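Local coordinates for protein exocyst complex component EXO70 (Saccharomyces cerevisiae, PDB 2B1E) that acts in the secretory pathway as a subunit of the exocyst, which tethers secretory vesicles to sites of exocytosis, and takes part in assembling that complex, at residues 369-372 and 373-377; 438-441 and 442-446; 317-320 and 321-325. One frame throughout, in Å; residues are numbered along the deposited sequence.

Contact 1: residues 369-372 and 373-377; sequences SCFI and SDCID
C375 lays its sulfur over one face of the F371 ring, one turn back along helix 364-391, and this is the tight part of the contact. SG stands 3.4 Å from CZ of F371 and 3.8 Å from the ring centroid, displaced toward the rim and 25° off the normal, a cysteine sulfur-aromatic contact. With chi1 at -79°, SG lies beside its own backbone N and so leans back over the preceding turn. Cysteine suits the place, being small, polarisable and content in an apolar setting; F286 and W342 meet the same phenylalanine edge-to-face.

The flank of S369 and S373 is looser. Their OG atoms are 4.4 Å apart, and water 1 spans them, 2.7 Å from OG of S369 and 2.7 Å from OG of S373, so that two buried hydroxyls are served by one solvent molecule.

Between these flanks, D374 turns its carboxylate back along the helix: OD2 comes within 3.7 Å of C370 SG, and OD1 lies 3.3 Å from C370 O, acceptor against acceptor. The cost of that approach is probably met by its outside partners, since OD2 forms a salt bridge with R339 and a hydrogen bond with W342, while OD1 pairs with R444. An asparagine here would probably leave R339 and R444 short of the negative charge they share and disturb the hydrogen bond to W342. Helix 364-391 thus offers a soft, sulfur-and-ring surface on one flank and a charged one on another, and the buried carboxylate is likely to stay ionised among its arginines.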
ATOM      1  N   SER A 369      13.178   1.672  -0.032  1.00 29.62           N
ATOM      2  CA  SER A 369      14.421   0.906  -0.056  1.00 29.72           C
ATOM      3  C   SER A 369      14.969   0.838   1.358  1.00 29.27           C
ATOM      4  O   SER A 369      15.441  -0.210   1.797  1.00 27.27           O
ATOM      5  CB  SER A 369      15.469   1.562  -0.962  1.00 29.26           C
ATOM      6  OG  SER A 369      16.706   0.863  -0.876  1.00 26.28           O
ATOM      7  N   CYS A 370      14.898   1.963   2.064  1.00 29.67           N
ATOM      8  CA  CYS A 370      15.391   2.035   3.431  1.00 31.83           C
ATOM      9  C   CYS A 370      14.649   1.014   4.288  1.00 31.01           C
ATOM     10  O   CYS A 370      15.259   0.296   5.082  1.00 30.52           O
ATOM     11  CB  CYS A 370      15.194   3.444   3.999  1.00 31.36           C
ATOM     12  SG  CYS A 370      16.066   3.742   5.565  1.00 37.91           S
ATOM     13  N   PHE A 371      13.332   0.949   4.119  1.00 29.82           N
ATOM     14  CA  PHE A 371      12.509   0.006   4.871  1.00 27.50           C
ATOM     15  C   PHE A 371      12.973  -1.434   4.679  1.00 27.04           C
ATOM     16  O   PHE A 371      13.096  -2.187   5.640  1.00 26.79           O
ATOM     17  CB  PHE A 371      11.040   0.104   4.442  1.00 26.05           C
ATOM     18  CG  PHE A 371      10.179  -0.991   5.002  1.00 24.56           C
ATOM     19  CD1 PHE A 371       9.892  -1.042   6.361  1.00 23.49           C
ATOM     20  CD2 PHE A 371       9.700  -2.004   4.177  1.00 24.18           C
ATOM     21  CE1 PHE A 371       9.144  -2.086   6.895  1.00 22.61           C
ATOM     22  CE2 PHE A 371       8.949  -3.057   4.702  1.00 24.49           C
ATOM     23  CZ  PHE A 371       8.671  -3.098   6.065  1.00 23.99           C
ATOM     24  N   ILE A 372      13.208  -1.823   3.430  1.00 25.61           N
ATOM     25  CA  ILE A 372      13.643  -3.183   3.156  1.00 25.34           C
ATOM     26  C   ILE A 372      15.004  -3.423   3.799  1.00 23.44           C
ATOM     27  O   ILE A 372      15.221  -4.452   4.435  1.00 20.97           O
ATOM     28  CB  ILE A 372      13.747  -3.446   1.640  1.00 25.50           C
ATOM     29  CG1 ILE A 372      12.446  -3.018   0.949  1.00 28.97           C
ATOM     30  CG2 ILE A 372      14.032  -4.917   1.382  1.00 25.39           C
ATOM     31  CD1 ILE A 372      11.188  -3.571   1.587  1.00 30.82           C
ATOM     32  N   SER A 373      15.907  -2.461   3.629  1.00 23.75           N
ATOM     33  CA  SER A 373      17.249  -2.550   4.192  1.00 22.66           C
ATOM     34  C   SER A 373      17.171  -2.584   5.717  1.00 22.08           C
ATOM     35  O   SER A 373      17.929  -3.302   6.365  1.00 20.97           O
ATOM     36  CB  SER A 373      18.103  -1.359   3.731  1.00 23.42           C
ATOM     37  OG  SER A 373      18.454  -1.468   2.355  1.00 20.36           O
ATOM     38  N   ASP A 374      16.252  -1.810   6.286  1.00 21.80           N
ATOM     39  CA  ASP A 374      16.086  -1.784   7.736  1.00 24.94           C
ATOM     40  C   ASP A 374      15.607  -3.150   8.226  1.00 23.70           C
ATOM     41  O   ASP A 374      16.030  -3.619   9.284  1.00 25.52           O
ATOM     42  CB  ASP A 374      15.083  -0.705   8.150  1.00 25.78           C
ATOM     43  CG  ASP A 374      15.697   0.681   8.175  1.00 27.77           C
ATOM     44  OD1 ASP A 374      16.918   0.801   7.945  1.00 27.67           O
ATOM     45  OD2 ASP A 374      14.955   1.654   8.434  1.00 29.37           O
ATOM     46  N   CYS A 375      14.736  -3.783   7.445  1.00 21.80           N
ATOM     47  CA  CYS A 375      14.211  -5.101   7.785  1.00 22.84           C
ATOM     48  C   CYS A 375      15.319  -6.152   7.816  1.00 22.34           C
ATOM     49  O   CYS A 375      15.381  -6.979   8.731  1.00 20.99           O
ATOM     50  CB  CYS A 375      13.135  -5.527   6.777  1.00 23.70           C
ATOM     51  SG  CYS A 375      11.491  -4.785   7.040  1.00 27.35           S
ATOM     52  N   ILE A 376      16.189  -6.127   6.809  1.00 21.09           N
ATOM     53  CA  ILE A 376      17.283  -7.085   6.739  1.00 19.53           C
ATOM     54  C   ILE A 376      18.289  -6.811   7.854  1.00 19.65           C
ATOM     55  O   ILE A 376      18.849  -7.744   8.424  1.00 18.93           O
ATOM     56  CB  ILE A 376      17.957  -7.045   5.352  1.00 20.14           C
ATOM     57  CG1 ILE A 376      16.935  -7.473   4.293  1.00 20.16           C
ATOM     58  CG2 ILE A 376      19.153  -7.988   5.313  1.00 18.13           C
ATOM     59  CD1 ILE A 376      17.377  -7.208   2.865  1.00 22.31           C
ATOM     60  N   ASP A 377      18.505  -5.536   8.179  1.00 18.66           N
ATOM     61  CA  ASP A 377      19.415  -5.187   9.270  1.00 19.18           C
ATOM     62  C   ASP A 377      18.860  -5.740  10.583  1.00 19.42           C
ATOM     63  O   ASP A 377      19.597  -6.290  11.412  1.00 19.34           O
ATOM     64  CB  ASP A 377      19.543  -3.667   9.424  1.00 20.28           C
ATOM     65  CG  ASP A 377      20.571  -3.055   8.490  1.00 23.21           C
ATOM     66  OD1 ASP A 377      21.314  -3.801   7.817  1.00 22.60           O
ATOM     67  OD2 ASP A 377      20.636  -1.806   8.442  1.00 25.58           O
TER
HETATM   68  O   HOH W   1      18.295   0.952   1.283  1.00 28.53           O

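Contact 2: residues 438-441 and 442-446; sequences AGEG and HSRLE
S443, R444 and L445 fold back onto G439, E440 and G441 in a local contact that forms the opening turn of helix 440-473, where the chain leaves a bend and enters one of the long helices of the C-terminal region. The first bond of the turn is S443 N to G439 O, at 3.2 Å, and the next two run from R444 N to E440 O and from L445 N to G441 O.

E440 O is gripped twice. R444 N approaches in the carbonyl plane at 3.0 Å, whereas S443 OG donates from 2.6 Å, tilted from that plane. The serine can do this because chi1 of 69° places OG between its backbone N and carbonyl carbon, which brings it to the carbonyl of E440, three residues back.

G439 occupies the N-cap position, and its phi of 88° explains the residue: a CB would be jammed against the carbonyl O of A438. Having no side chain, it cannot cap the helix as a serine or aspartate would. E440 follows at N1, where its negative charge probably suits the positive end of the helix dipole.

E440 and R444 pass each other at a slant, carboxylate and guanidinium planes 65° apart. The methylenes of R444 lie against the carboxylate end of E440, CD 3.8 Å from OE2, and no direct salt bridge forms, OE2 remaining 4.9 Å from R444 NE. Water 2 joins them instead, donating to OE2 and accepting from NH1 at the guanidinium edge, while R444 commits its charge chiefly to D377 and D374. H442 brings CD2 to 4.0 Å from A438 N, and its NE2 bonds to N434 O, tying the new helix to the short helix 433-436.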
ATOM      1  N   ALA A 438      17.908  -1.202  -5.552  1.00 31.91           N
ATOM      2  CA  ALA A 438      18.823  -0.598  -6.511  1.00 31.93           C
ATOM      3  C   ALA A 438      19.646   0.530  -5.907  1.00 32.05           C
ATOM      4  O   ALA A 438      19.100   1.523  -5.426  1.00 32.56           O
ATOM      5  CB  ALA A 438      18.044  -0.082  -7.707  1.00 33.21           C
ATOM      6  N   GLY A 439      20.964   0.366  -5.931  1.00 32.00           N
ATOM      7  CA  GLY A 439      21.849   1.387  -5.399  1.00 31.54           C
ATOM      8  C   GLY A 439      22.147   1.281  -3.914  1.00 31.45           C
ATOM      9  O   GLY A 439      22.881   0.393  -3.476  1.00 29.90           O
ATOM     10  N   GLU A 440      21.578   2.207  -3.148  1.00 30.65           N
ATOM     11  CA  GLU A 440      21.758   2.266  -1.700  1.00 31.77           C
ATOM     12  C   GLU A 440      21.537   0.927  -0.994  1.00 30.59           C
ATOM     13  O   GLU A 440      22.368   0.497  -0.194  1.00 30.56           O
ATOM     14  CB  GLU A 440      20.809   3.316  -1.110  1.00 30.98           C
ATOM     15  CG  GLU A 440      20.684   3.264   0.401  1.00 32.86           C
ATOM     16  CD  GLU A 440      21.881   3.852   1.111  1.00 33.82           C
ATOM     17  OE1 GLU A 440      22.989   3.845   0.531  1.00 36.07           O
ATOM     18  OE2 GLU A 440      21.714   4.313   2.260  1.00 36.28           O
ATOM     19  N   GLY A 441      20.411   0.283  -1.288  1.00 29.91           N
ATOM     20  CA  GLY A 441      20.084  -0.990  -0.664  1.00 28.62           C
ATOM     21  C   GLY A 441      21.148  -2.064  -0.793  1.00 29.07           C
ATOM     22  O   GLY A 441      21.612  -2.619   0.205  1.00 26.81           O
ATOM     23  N   HIS A 442      21.535  -2.374  -2.022  1.00 27.36           N
ATOM     24  CA  HIS A 442      22.554  -3.392  -2.230  1.00 27.50           C
ATOM     25  C   HIS A 442      23.851  -3.057  -1.508  1.00 26.70           C
ATOM     26  O   HIS A 442      24.490  -3.932  -0.938  1.00 25.15           O
ATOM     27  CB  HIS A 442      22.818  -3.571  -3.719  1.00 28.57           C
ATOM     28  CG  HIS A 442      21.727  -4.301  -4.432  1.00 28.54           C
ATOM     29  ND1 HIS A 442      21.435  -5.624  -4.182  1.00 29.37           N
ATOM     30  CD2 HIS A 442      20.854  -3.895  -5.383  1.00 27.71           C
ATOM     31  CE1 HIS A 442      20.430  -6.002  -4.952  1.00 29.00           C
ATOM     32  NE2 HIS A 442      20.059  -4.972  -5.690  1.00 28.64           N
ATOM     33  N   SER A 443      24.237  -1.787  -1.522  1.00 27.14           N
ATOM     34  CA  SER A 443      25.464  -1.387  -0.849  1.00 27.32           C
ATOM     35  C   SER A 443      25.338  -1.601   0.660  1.00 25.63           C
ATOM     36  O   SER A 443      26.318  -1.927   1.330  1.00 25.30           O
ATOM     37  CB  SER A 443      25.791   0.076  -1.151  1.00 29.62           C
ATOM     38  OG  SER A 443      24.861   0.946  -0.535  1.00 34.88           O
ATOM     39  N   ARG A 444      24.137  -1.420   1.202  1.00 24.78           N
ATOM     40  CA  ARG A 444      23.936  -1.634   2.634  1.00 23.89           C
ATOM     41  C   ARG A 444      24.048  -3.123   2.928  1.00 24.09           C
ATOM     42  O   ARG A 444      24.636  -3.522   3.936  1.00 24.05           O
ATOM     43  CB  ARG A 444      22.569  -1.123   3.085  1.00 23.22           C
ATOM     44  CG  ARG A 444      22.488   0.392   3.207  1.00 26.02           C
ATOM     45  CD  ARG A 444      21.123   0.853   3.706  1.00 26.96           C
ATOM     46  NE  ARG A 444      20.826   0.342   5.042  1.00 28.76           N
ATOM     47  CZ  ARG A 444      19.750   0.676   5.750  1.00 29.79           C
ATOM     48  NH1 ARG A 444      18.859   1.528   5.252  1.00 29.60           N
ATOM     49  NH2 ARG A 444      19.563   0.161   6.958  1.00 27.86           N
ATOM     50  N   LEU A 445      23.484  -3.941   2.042  1.00 22.67           N
ATOM     51  CA  LEU A 445      23.539  -5.388   2.201  1.00 24.18           C
ATOM     52  C   LEU A 445      24.989  -5.865   2.113  1.00 23.76           C
ATOM     53  O   LEU A 445      25.379  -6.823   2.785  1.00 23.41           O
ATOM     54  CB  LEU A 445      22.703  -6.075   1.122  1.00 24.72           C
ATOM     55  CG  LEU A 445      22.671  -7.604   1.165  1.00 25.39           C
ATOM     56  CD1 LEU A 445      22.136  -8.098   2.510  1.00 25.41           C
ATOM     57  CD2 LEU A 445      21.799  -8.105   0.030  1.00 24.90           C
ATOM     58  N   GLU A 446      25.788  -5.209   1.274  1.00 22.35           N
ATOM     59  CA  GLU A 446      27.191  -5.595   1.168  1.00 22.76           C
ATOM     60  C   GLU A 446      27.880  -5.210   2.468  1.00 20.69           C
ATOM     61  O   GLU A 446      28.720  -5.952   2.976  1.00 20.05           O
ATOM     62  CB  GLU A 446      27.871  -4.912  -0.022  1.00 24.53           C
ATOM     63  CG  GLU A 446      27.467  -5.495  -1.372  1.00 27.19           C
ATOM     64  CD  GLU A 446      27.766  -6.985  -1.489  1.00 30.58           C
ATOM     65  OE1 GLU A 446      28.951  -7.380  -1.382  1.00 31.98           O
ATOM     66  OE2 GLU A 446      26.817  -7.767  -1.689  1.00 31.35           O
TER
HETATM   67  O   HOH W   2      18.792   3.209   2.814  1.00 33.64           O

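Contact 3: residues 317-320 and 321-325; sequences MSRL and RKFSE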
ATOM      1  N   MET A 317      11.830 -13.205   4.818  1.00 26.43           N
ATOM      2  CA  MET A 317      11.972 -12.966   3.385  1.00 26.84           C
ATOM      3  C   MET A 317      10.676 -13.237   2.621  1.00 29.07           C
ATOM      4  O   MET A 317      10.357 -12.529   1.664  1.00 28.94           O
ATOM      5  CB  MET A 317      13.125 -13.790   2.815  1.00 25.08           C
ATOM      6  CG  MET A 317      14.489 -13.372   3.360  1.00 24.95           C
ATOM      7  SD  MET A 317      14.788 -11.583   3.342  1.00 19.56           S
ATOM      8  CE  MET A 317      14.378 -11.150   4.930  1.00 25.98           C
ATOM      9  N   SER A 318       9.922 -14.245   3.045  1.00 30.01           N
ATOM     10  CA  SER A 318       8.656 -14.545   2.389  1.00 31.37           C
ATOM     11  C   SER A 318       7.789 -13.295   2.530  1.00 32.00           C
ATOM     12  O   SER A 318       7.143 -12.855   1.578  1.00 33.43           O
ATOM     13  CB  SER A 318       7.969 -15.732   3.065  1.00 32.06           C
ATOM     14  OG  SER A 318       6.752 -16.056   2.411  1.00 34.38           O
ATOM     15  N   ARG A 319       7.799 -12.724   3.728  1.00 31.91           N
ATOM     16  CA  ARG A 319       7.029 -11.521   4.022  1.00 32.49           C
ATOM     17  C   ARG A 319       7.455 -10.366   3.117  1.00 31.60           C
ATOM     18  O   ARG A 319       6.616  -9.720   2.484  1.00 29.93           O
ATOM     19  CB  ARG A 319       7.208 -11.137   5.496  1.00 34.35           C
ATOM     20  CG  ARG A 319       6.571  -9.814   5.902  1.00 38.61           C
ATOM     21  CD  ARG A 319       5.058  -9.809   5.722  1.00 42.06           C
ATOM     22  NE  ARG A 319       4.387 -10.841   6.509  1.00 43.24           N
ATOM     23  CZ  ARG A 319       3.066 -10.981   6.579  1.00 46.26           C
ATOM     24  NH1 ARG A 319       2.275 -10.153   5.913  1.00 46.81           N
ATOM     25  NH2 ARG A 319       2.532 -11.952   7.309  1.00 49.12           N
ATOM     26  N   LEU A 320       8.758 -10.102   3.062  1.00 31.40           N
ATOM     27  CA  LEU A 320       9.274  -9.031   2.214  1.00 31.46           C
ATOM     28  C   LEU A 320       8.968  -9.361   0.754  1.00 32.50           C
ATOM     29  O   LEU A 320       8.710  -8.467  -0.060  1.00 32.05           O
ATOM     30  CB  LEU A 320      10.789  -8.869   2.413  1.00 29.04           C
ATOM     31  CG  LEU A 320      11.251  -8.347   3.777  1.00 27.88           C
ATOM     32  CD1 LEU A 320      12.770  -8.263   3.813  1.00 26.17           C
ATOM     33  CD2 LEU A 320      10.636  -6.975   4.037  1.00 27.92           C
ATOM     34  N   ARG A 321       8.988 -10.654   0.440  1.00 34.84           N
ATOM     35  CA  ARG A 321       8.714 -11.146  -0.905  1.00 37.67           C
ATOM     36  C   ARG A 321       7.288 -10.791  -1.309  1.00 38.24           C
ATOM     37  O   ARG A 321       7.015 -10.503  -2.472  1.00 38.03           O
ATOM     38  CB  ARG A 321       8.897 -12.666  -0.953  1.00 39.83           C
ATOM     39  CG  ARG A 321       8.741 -13.294  -2.340  1.00 43.89           C
ATOM     40  CD  ARG A 321       9.808 -12.785  -3.293  1.00 46.37           C
ATOM     41  NE  ARG A 321      10.048 -13.696  -4.411  1.00 48.33           N
ATOM     42  CZ  ARG A 321       9.294 -13.782  -5.503  1.00 49.12           C
ATOM     43  NH1 ARG A 321       8.225 -13.005  -5.654  1.00 48.85           N
ATOM     44  NH2 ARG A 321       9.613 -14.655  -6.450  1.00 49.74           N
ATOM     45  N   LYS A 322       6.380 -10.816  -0.340  1.00 38.96           N
ATOM     46  CA  LYS A 322       4.986 -10.492  -0.608  1.00 40.06           C
ATOM     47  C   LYS A 322       4.833  -8.978  -0.718  1.00 39.67           C
ATOM     48  O   LYS A 322       4.048  -8.479  -1.528  1.00 40.65           O
ATOM     49  CB  LYS A 322       4.091 -11.043   0.503  1.00 40.84           C
ATOM     50  CG  LYS A 322       4.239 -12.545   0.728  1.00 44.23           C
ATOM     51  CD  LYS A 322       3.280 -13.055   1.795  1.00 45.70           C
ATOM     52  CE  LYS A 322       3.618 -14.480   2.209  1.00 47.76           C
ATOM     53  NZ  LYS A 322       3.655 -15.419   1.051  1.00 49.07           N
ATOM     54  N   PHE A 323       5.592  -8.255   0.099  1.00 38.63           N
ATOM     55  CA  PHE A 323       5.576  -6.797   0.092  1.00 37.22           C
ATOM     56  C   PHE A 323       5.974  -6.304  -1.297  1.00 37.48           C
ATOM     57  O   PHE A 323       5.365  -5.383  -1.836  1.00 38.74           O
ATOM     58  CB  PHE A 323       6.573  -6.257   1.119  1.00 36.34           C
ATOM     59  CG  PHE A 323       5.961  -5.862   2.429  1.00 35.43           C
ATOM     60  CD1 PHE A 323       5.340  -4.626   2.576  1.00 34.92           C
ATOM     61  CD2 PHE A 323       6.025  -6.714   3.527  1.00 35.13           C
ATOM     62  CE1 PHE A 323       4.792  -4.243   3.799  1.00 33.60           C
ATOM     63  CE2 PHE A 323       5.479  -6.339   4.758  1.00 34.56           C
ATOM     64  CZ  PHE A 323       4.863  -5.101   4.893  1.00 34.03           C
ATOM     65  N   SER A 324       6.994  -6.937  -1.869  1.00 37.40           N
ATOM     66  CA  SER A 324       7.503  -6.571  -3.189  1.00 37.13           C
ATOM     67  C   SER A 324       6.532  -6.866  -4.328  1.00 38.40           C
ATOM     68  O   SER A 324       6.707  -6.363  -5.434  1.00 38.95           O
ATOM     69  CB  SER A 324       8.826  -7.291  -3.467  1.00 36.04           C
ATOM     70  OG  SER A 324       8.620  -8.673  -3.712  1.00 33.52           O
ATOM     71  N   GLU A 325       5.520  -7.689  -4.071  1.00 39.17           N
ATOM     72  CA  GLU A 325       4.547  -8.015  -5.107  1.00 40.96           C
ATOM     73  C   GLU A 325       3.529  -6.886  -5.217  1.00 40.57           C
ATOM     74  O   GLU A 325       2.721  -6.842  -6.147  1.00 41.52           O
ATOM     75  CB  GLU A 325       3.848  -9.341  -4.787  1.00 41.46           C
ATOM     76  CG  GLU A 325       4.802 -10.526  -4.695  1.00 43.36           C
ATOM     77  CD  GLU A 325       4.089 -11.847  -4.437  1.00 43.70           C
ATOM     78  OE1 GLU A 325       3.227 -11.899  -3.532  1.00 44.19           O
ATOM     79  OE2 GLU A 325       4.401 -12.835  -5.135  1.00 42.88           O
TER
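In the last turns of helix 311-323, within the C-terminal helical region, R321 meets M317 at its carbonyl, N bonding to M317 O with CB close beside it; the flexible, apolar side chain of M317 leads elsewhere, to V424 and I427 of helix 410-429 and L379 of helix 364-391. S318 lies on a more polar strip. K322 runs back along it, its CG close to S318 O, and bends at chi4 (-55°) to bring NZ to 3.4 Å from S318 OG, a weak hydrogen bond suited to a partly exposed surface where a lysine can also meet solvent.

R319 offers carbon rather than charge. Its chain, bent at chi2 and chi3, sets CD 3.6 Å from F323 CE2 and CG 3.8 Å from the same CE2, with the guanidinium plane turned 64° from the ring. R319 O comes to the ring edge, 3.2 Å from F323 CD2, and also accepts F323 N. F244 meets this ring edge-to-face.

L320 closes the segment: its O accepts S324 N at 2.9 Å, while its branched end packs against L433 and C375. S324 also donates OG to R321 O at 2.7 Å, from above the carbonyl plane, giving a buried hydroxyl a partner within its own turn. The chemistry is amphipathic: leucine, methionine and phenylalanine bind this turn to its neighbours, whereas K322 and R319 lay methylenes along the helix.

Contact 1 is the middle member, with its centre about 10 Å from that of contact 2 and about 12 Å from that of contact 3. Toward contact 2 the join is ionic: R444 NH2 reaches D377 OD2 at 2.7 Å and D374 OD1 at 2.9 Å, and beside it S373 OG rests 3.5 Å from G441 CA, a close approach suited to glycine. Toward contact 3 it is apolar, with C375 SG 3.8 Å from L320 CD2. Contacts 2 and 3 do not touch, their nearest atoms lying about 8 Å apart. Helix 364-391 therefore packs between helices 311-323 and 440-473 in the rod-like stack of helices characteristic of Exo70.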